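Aromatic-L-amino-acid decarboxylase (Catharanthus roseus, PDB 6EEW) catalyses the pyridoxal 5'-phosphate-dependent decarboxylation of L-tryptophan to tryptamine and of 5-hydroxy-L-tryptophan to serotonin, working as a homodimer. Local coordinates at residues T262-T267 against L424-L429; S396-A401 against V418-S423. One frame throughout, in Å; residues are numbered along the deposited sequence. Where two conformers were deposited one is given.

Strand 424-429 continues directly from segment 418-423, so the second segments of the two contacts are consecutive, and contact 2 is nested inside the loop that contact 1 closes. Their centres are about 10 Å apart. Asn-421 ND2 lies 2.7 Å from Thr-265 O, a probable hydrogen bond between them, and Thr-267 CG2 packs on Phe-422 CE2 at 3.8 Å. Contact 1 begins at Thr-262 in the tryptophan pocket; in contact 2 the side chain of Phe-422 is about 12 Å from that ligand. Both approach Pro-102, a substrate-binding residue, whose side chain is about 7 Å from that of Leu-424 and about 6 Å from that of Ser-423.

Contact 1 (T262-T267 against L424-L429); sequences TSTTAT and LVCFRL. With TRP (tryptophan), chain E.
Leu-424 and Cys-426, alternate residues of strand 424-429, both turn their side chains to the loop 262-267. The loop starts in the tryptophan pocket, where the methyl CG2 of Thr-262 faces the ligand's amino nitrogen; this threonine probably also binds the pyridoxal 5'-phosphate cofactor. At Ser-263 the backbone O meets methyl CD2 of Leu-424 at 3.4 Å, while Arg-469 NE of the neighbouring strand 465-471 supplies its hydrogen bond. Thr-264 rests on sulfur: Cys-426 SG lies 3.8 Å from Thr-264 CA and 3.9 Å from its CG2, brought there by a chi1 of -61° that sets SG beside the backbone N. In this fold-type I enzyme the contact joins a loop following strand 251-258 of the large seven-stranded sheet to the small four-stranded antiparallel one. Thr-265, in a left-handed backbone conformation, crosses the leucine obliquely, CG2 to CD2 of Leu-424 being 3.7 Å. Water 1 donates to Thr-265 OG1 (3.2 Å) and to Leu-424 O, the latter at a doubtfully short distance. With an alanine here, lacking both OG1 and CG2, the water would probably lose its acceptor on the loop and a gap open beside Leu-424 CD2.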
loop_
_atom_site.group_PDB
_atom_site.type_symbol
_atom_site.label_atom_id
_atom_site.label_comp_id
_atom_site.label_asym_id
_atom_site.label_seq_id
_atom_site.Cartn_x
_atom_site.Cartn_y
_atom_site.Cartn_z
ATOM N N THR A 262 15.350 -14.686 1.445
ATOM C CA THR A 262 15.388 -14.276 0.047
ATOM C C THR A 262 16.596 -14.851 -0.675
ATOM O O THR A 262 16.507 -15.168 -1.865
ATOM C CB THR A 262 15.411 -12.740 -0.065
ATOM O OG1 THR A 262 16.465 -12.213 0.747
ATOM C CG2 THR A 262 14.081 -12.118 0.389
ATOM N N SER A 263 17.722 -15.005 0.020
ATOM C CA SER A 263 18.923 -15.508 -0.639
ATOM C C SER A 263 18.799 -16.992 -0.987
ATOM O O SER A 263 18.820 -17.370 -2.168
ATOM C CB SER A 263 20.136 -15.248 0.249
ATOM O OG SER A 263 20.312 -13.855 0.401
ATOM N N THR A 264 18.672 -17.855 0.026
ATOM C CA THR A 264 18.720 -19.300 -0.180
ATOM C C THR A 264 17.480 -20.016 0.343
ATOM O O THR A 264 17.462 -21.251 0.376
ATOM C CB THR A 264 19.959 -19.884 0.495
ATOM O OG1 THR A 264 19.899 -19.602 1.896
ATOM C CG2 THR A 264 21.225 -19.274 -0.074
ATOM N N THR A 265 16.433 -19.283 0.718
ATOM C CA THR A 265 15.271 -19.867 1.388
ATOM C C THR A 265 15.714 -20.744 2.556
ATOM O O THR A 265 15.233 -21.864 2.744
ATOM C CB THR A 265 14.361 -20.633 0.418
ATOM O OG1 THR A 265 15.088 -21.656 -0.276
ATOM C CG2 THR A 265 13.733 -19.693 -0.583
ATOM N N ALA A 266 16.673 -20.236 3.331
ATOM C CA ALA A 266 16.944 -20.796 4.650
ATOM C C ALA A 266 15.670 -20.781 5.491
ATOM O O ALA A 266 14.700 -20.088 5.186
ATOM C CB ALA A 266 18.049 -20.008 5.351
ATOM N N THR A 267 15.658 -21.594 6.543
ATOM C CA THR A 267 14.479 -21.735 7.393
ATOM C C THR A 267 14.892 -21.617 8.850
ATOM O O THR A 267 15.683 -22.431 9.343
ATOM C CB THR A 267 13.775 -23.084 7.159
ATOM O OG1 THR A 267 14.727 -24.145 7.273
ATOM C CG2 THR A 267 13.141 -23.166 5.792
ATOM N N LEU A 424 13.267 -22.952 -4.875
ATOM C CA LEU A 424 14.467 -22.214 -5.254
ATOM C C LEU A 424 15.660 -23.147 -5.174
ATOM O O LEU A 424 15.868 -23.790 -4.141
ATOM C CB LEU A 424 14.688 -21.000 -4.343
ATOM C CG LEU A 424 16.129 -20.494 -4.299
ATOM C CD1 LEU A 424 16.550 -19.913 -5.642
ATOM C CD2 LEU A 424 16.315 -19.483 -3.179
ATOM N N VAL A 425 16.450 -23.196 -6.249
ATOM C CA VAL A 425 17.629 -24.058 -6.336
ATOM C C VAL A 425 18.871 -23.173 -6.392
ATOM O O VAL A 425 19.022 -22.366 -7.315
ATOM C CB VAL A 425 17.559 -24.980 -7.568
ATOM C CG1 VAL A 425 18.759 -25.929 -7.630
ATOM C CG2 VAL A 425 16.262 -25.734 -7.594
ATOM N N CYS A 426 19.766 -23.336 -5.423
ATOM C CA CYS A 426 21.021 -22.599 -5.374
ATOM C C CYS A 426 22.157 -23.510 -5.821
ATOM O O CYS A 426 22.374 -24.569 -5.225
ATOM C CB CYS A 426 21.280 -22.066 -3.966
ATOM S SG CYS A 426 20.006 -20.920 -3.356
ATOM N N PHE A 427 22.877 -23.106 -6.867
ATOM C CA PHE A 427 23.885 -23.984 -7.454
ATOM C C PHE A 427 25.072 -23.166 -7.951
ATOM O O PHE A 427 25.042 -21.933 -7.979
ATOM C CB PHE A 427 23.298 -24.825 -8.588
ATOM C CG PHE A 427 22.834 -24.024 -9.771
ATOM C CD1 PHE A 427 21.682 -23.259 -9.701
ATOM C CD2 PHE A 427 23.556 -24.036 -10.957
ATOM C CE1 PHE A 427 21.255 -22.526 -10.791
ATOM C CE2 PHE A 427 23.136 -23.306 -12.052
ATOM C CZ PHE A 427 21.985 -22.546 -11.971
ATOM N N ARG A 428 26.137 -23.868 -8.333
ATOM C CA ARG A 428 27.314 -23.174 -8.851
ATOM C C ARG A 428 28.187 -24.165 -9.610
ATOM O O ARG A 428 28.010 -25.378 -9.516
ATOM C CB ARG A 428 28.095 -22.514 -7.704
ATOM C CG ARG A 428 28.983 -23.490 -6.935
ATOM C CD ARG A 428 29.431 -22.952 -5.574
ATOM N NE ARG A 428 30.723 -22.273 -5.557
ATOM C CZ ARG A 428 31.761 -22.675 -4.828
ATOM N NH1 ARG A 428 31.664 -23.763 -4.074
ATOM N NH2 ARG A 428 32.900 -21.997 -4.857
ATOM N N LEU A 429 29.121 -23.629 -10.386
ATOM C CA LEU A 429 30.182 -24.441 -10.963
ATOM C C LEU A 429 31.248 -24.699 -9.908
ATOM O O LEU A 429 31.677 -23.769 -9.217
ATOM C CB LEU A 429 30.792 -23.745 -12.177
ATOM C CG LEU A 429 30.056 -23.900 -13.507
ATOM C CD1 LEU A 429 30.572 -22.884 -14.516
ATOM C CD2 LEU A 429 30.220 -25.320 -14.050
HETATM N N TRP E . 13.024 -11.475 -2.413
HETATM C CA TRP E . 13.687 -10.937 -3.591
HETATM C C TRP E . 14.685 -9.840 -3.230
HETATM O O TRP E . 14.431 -8.654 -3.451
HETATM C CB TRP E . 12.645 -10.416 -4.584
HETATM C CG TRP E . 11.514 -9.608 -3.983
HETATM C CD1 TRP E . 11.602 -8.672 -2.994
HETATM C CD2 TRP E . 10.121 -9.680 -4.343
HETATM N NE1 TRP E . 10.352 -8.160 -2.715
HETATM C CE2 TRP E . 9.431 -8.761 -3.530
HETATM C CE3 TRP E . 9.396 -10.434 -5.273
HETATM C CZ2 TRP E . 8.055 -8.574 -3.619
HETATM C CZ3 TRP E . 8.031 -10.248 -5.360
HETATM C CH2 TRP E . 7.374 -9.327 -4.539
HETATM O OXT TRP E . 15.778 -10.116 -2.718
HETATM O O HOH W 1 14.111 -23.893 -2.311
#

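Contact 2 (S396-A401 against V418-S423). Unlike the reference sequence in segment 396-401: Ala-401 (reference Gly). With CA (calcium ion), chain F.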
loop_
_atom_site.group_PDB
_atom_site.type_symbol
_atom_site.label_atom_id
_atom_site.label_comp_id
_atom_site.label_asym_id
_atom_site.label_seq_id
_atom_site.Cartn_x
_atom_site.Cartn_y
_atom_site.Cartn_z
ATOM N N SER A 396 3.534 -28.507 -7.870
ATOM C CA SER A 396 4.020 -28.478 -9.238
ATOM C C SER A 396 5.321 -27.705 -9.327
ATOM O O SER A 396 6.295 -28.172 -9.940
ATOM C CB SER A 396 2.958 -27.842 -10.131
ATOM O OG SER A 396 3.414 -27.737 -11.461
ATOM N N ASP A 397 5.361 -26.530 -8.677
ATOM C CA ASP A 397 6.593 -25.739 -8.667
ATOM C C ASP A 397 7.713 -26.452 -7.917
ATOM O O ASP A 397 8.876 -26.437 -8.357
ATOM C CB ASP A 397 6.350 -24.365 -8.033
ATOM C CG ASP A 397 5.429 -23.488 -8.855
ATOM O OD1 ASP A 397 5.188 -23.813 -10.037
ATOM O OD2 ASP A 397 4.955 -22.461 -8.308
ATOM N N VAL A 398 7.388 -27.062 -6.771
ATOM C CA VAL A 398 8.399 -27.813 -6.017
ATOM C C VAL A 398 8.919 -28.993 -6.835
ATOM O O VAL A 398 10.107 -29.319 -6.793
ATOM C CB VAL A 398 7.840 -28.297 -4.665
ATOM C CG1 VAL A 398 8.852 -29.217 -3.994
ATOM C CG2 VAL A 398 7.485 -27.137 -3.765
ATOM N N ALA A 399 8.036 -29.676 -7.562
ATOM C CA ALA A 399 8.465 -30.834 -8.348
ATOM C C ALA A 399 9.369 -30.418 -9.500
ATOM O O ALA A 399 10.367 -31.093 -9.784
ATOM C CB ALA A 399 7.254 -31.601 -8.873
ATOM N N MET A 400 9.044 -29.308 -10.174
ATOM C CA MET A 400 9.930 -28.829 -11.234
ATOM C C MET A 400 11.290 -28.423 -10.671
ATOM O O MET A 400 12.331 -28.678 -11.294
ATOM C CB MET A 400 9.266 -27.685 -12.001
ATOM C CG MET A 400 8.177 -28.169 -12.972
ATOM S SD MET A 400 7.345 -26.870 -13.927
ATOM C CE MET A 400 8.644 -26.384 -15.045
ATOM N N ALA A 401 11.311 -27.836 -9.469
ATOM C CA ALA A 401 12.589 -27.483 -8.859
ATOM C C ALA A 401 13.388 -28.721 -8.451
ATOM O O ALA A 401 14.608 -28.769 -8.636
ATOM C CB ALA A 401 12.357 -26.577 -7.654
ATOM N N VAL A 418 23.414 -25.452 -1.159
ATOM C CA VAL A 418 22.644 -25.591 0.074
ATOM C C VAL A 418 21.380 -26.368 -0.261
ATOM O O VAL A 418 20.944 -26.350 -1.418
ATOM C CB VAL A 418 22.312 -24.218 0.679
ATOM C CG1 VAL A 418 23.556 -23.590 1.263
ATOM C CG2 VAL A 418 21.708 -23.309 -0.392
ATOM N N PRO A 419 20.753 -27.046 0.698
ATOM C CA PRO A 419 19.617 -27.910 0.355
ATOM C C PRO A 419 18.461 -27.109 -0.227
ATOM O O PRO A 419 18.169 -25.995 0.210
ATOM C CB PRO A 419 19.248 -28.569 1.694
ATOM C CG PRO A 419 20.465 -28.407 2.547
ATOM C CD PRO A 419 21.095 -27.119 2.125
ATOM N N ARG A 420 17.805 -27.691 -1.231
ATOM C CA ARG A 420 16.598 -27.118 -1.818
ATOM C C ARG A 420 15.423 -27.422 -0.899
ATOM O O ARG A 420 14.997 -28.575 -0.801
ATOM C CB ARG A 420 16.366 -27.685 -3.218
ATOM C CG ARG A 420 15.044 -27.247 -3.848
ATOM C CD ARG A 420 14.509 -28.256 -4.859
ATOM N NE ARG A 420 14.291 -29.561 -4.250
ATOM C CZ ARG A 420 13.257 -29.868 -3.475
ATOM N NH1 ARG A 420 12.331 -28.963 -3.195
ATOM N NH2 ARG A 420 13.158 -31.078 -2.959
ATOM N N ASN A 421 14.899 -26.393 -0.220
ATOM C CA ASN A 421 13.774 -26.568 0.693
ATOM C C ASN A 421 12.424 -26.416 0.012
ATOM O O ASN A 421 11.443 -27.023 0.450
ATOM C CB ASN A 421 13.835 -25.532 1.818
ATOM C CG ASN A 421 15.096 -25.631 2.645
ATOM O OD1 ASN A 421 15.502 -26.719 3.057
ATOM N ND2 ASN A 421 15.728 -24.484 2.889
ATOM N N PHE A 422 12.341 -25.593 -1.023
ATOM C CA PHE A 422 11.073 -25.310 -1.677
ATOM C C PHE A 422 11.270 -25.297 -3.189
ATOM O O PHE A 422 11.616 -26.319 -3.787
ATOM C CB PHE A 422 10.512 -23.975 -1.167
ATOM C CG PHE A 422 10.395 -23.902 0.338
ATOM C CD1 PHE A 422 9.293 -24.438 0.989
ATOM C CD2 PHE A 422 11.397 -23.329 1.099
ATOM C CE1 PHE A 422 9.180 -24.378 2.374
ATOM C CE2 PHE A 422 11.289 -23.261 2.480
ATOM C CZ PHE A 422 10.170 -23.791 3.117
ATOM N N SER A 423 11.044 -24.144 -3.820
ATOM C CA SER A 423 11.099 -24.033 -5.271
ATOM C C SER A 423 12.382 -23.374 -5.772
ATOM O O SER A 423 12.552 -23.216 -6.988
ATOM C CB SER A 423 9.878 -23.270 -5.786
ATOM O OG SER A 423 10.041 -22.985 -7.155
HETATM CA CA CA F . 3.683 -23.173 -12.144
HETATM O O HOH W 2 1.586 -22.142 -13.145
HETATM O O HOH W 3 2.215 -23.984 -10.304
#
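Ala-401, where the reference sequence has glycine, sets its methyl CB against the backbone O of Ser-423 at 3.4 Å, and the CD methylene of Arg-420 lies 3.8 Å from the alanine's carbonyl C. One helical turn back, Val-398 points methyl CG1 at Arg-420 NH1 (3.6 Å), the two side chains crossing at about a right angle, while the valine's own carbonyl O lies over a face of the guanidinium. Asp-397 adds a looser touch, its backbone O 3.8 Å from Ser-423 OG.

Helix 375-409 thus lies against the long loop of a beta-hairpin, the one linking antiparallel neighbours 414-416 and 424-429. The loop is braced from within: Arg-420 is extended as far as CD and then bends (chi3 59°), carrying NH1 to the carbonyl O of Phe-422, two residues on. That bond is 2.8 Å long with an N-H...O angle of 148°; it lands on a lone pair and runs in the plane of both groups, which should fix the rotation of the guanidinium. A salt bridge from NE to Glu-405, further along the helix, gives it a second anchor. Beyond, Tyr-290 OH hydrogen-bonds to the backbone N of Ser-423. The carboxylate of Asp-397 is divided between two partners: OD1 lies 2.7 Å from the calcium ion, which waters 2 and 3 also bind, and OD2 accepts from Trp-320 NE1, the residue following the cofactor lysine Lys-319.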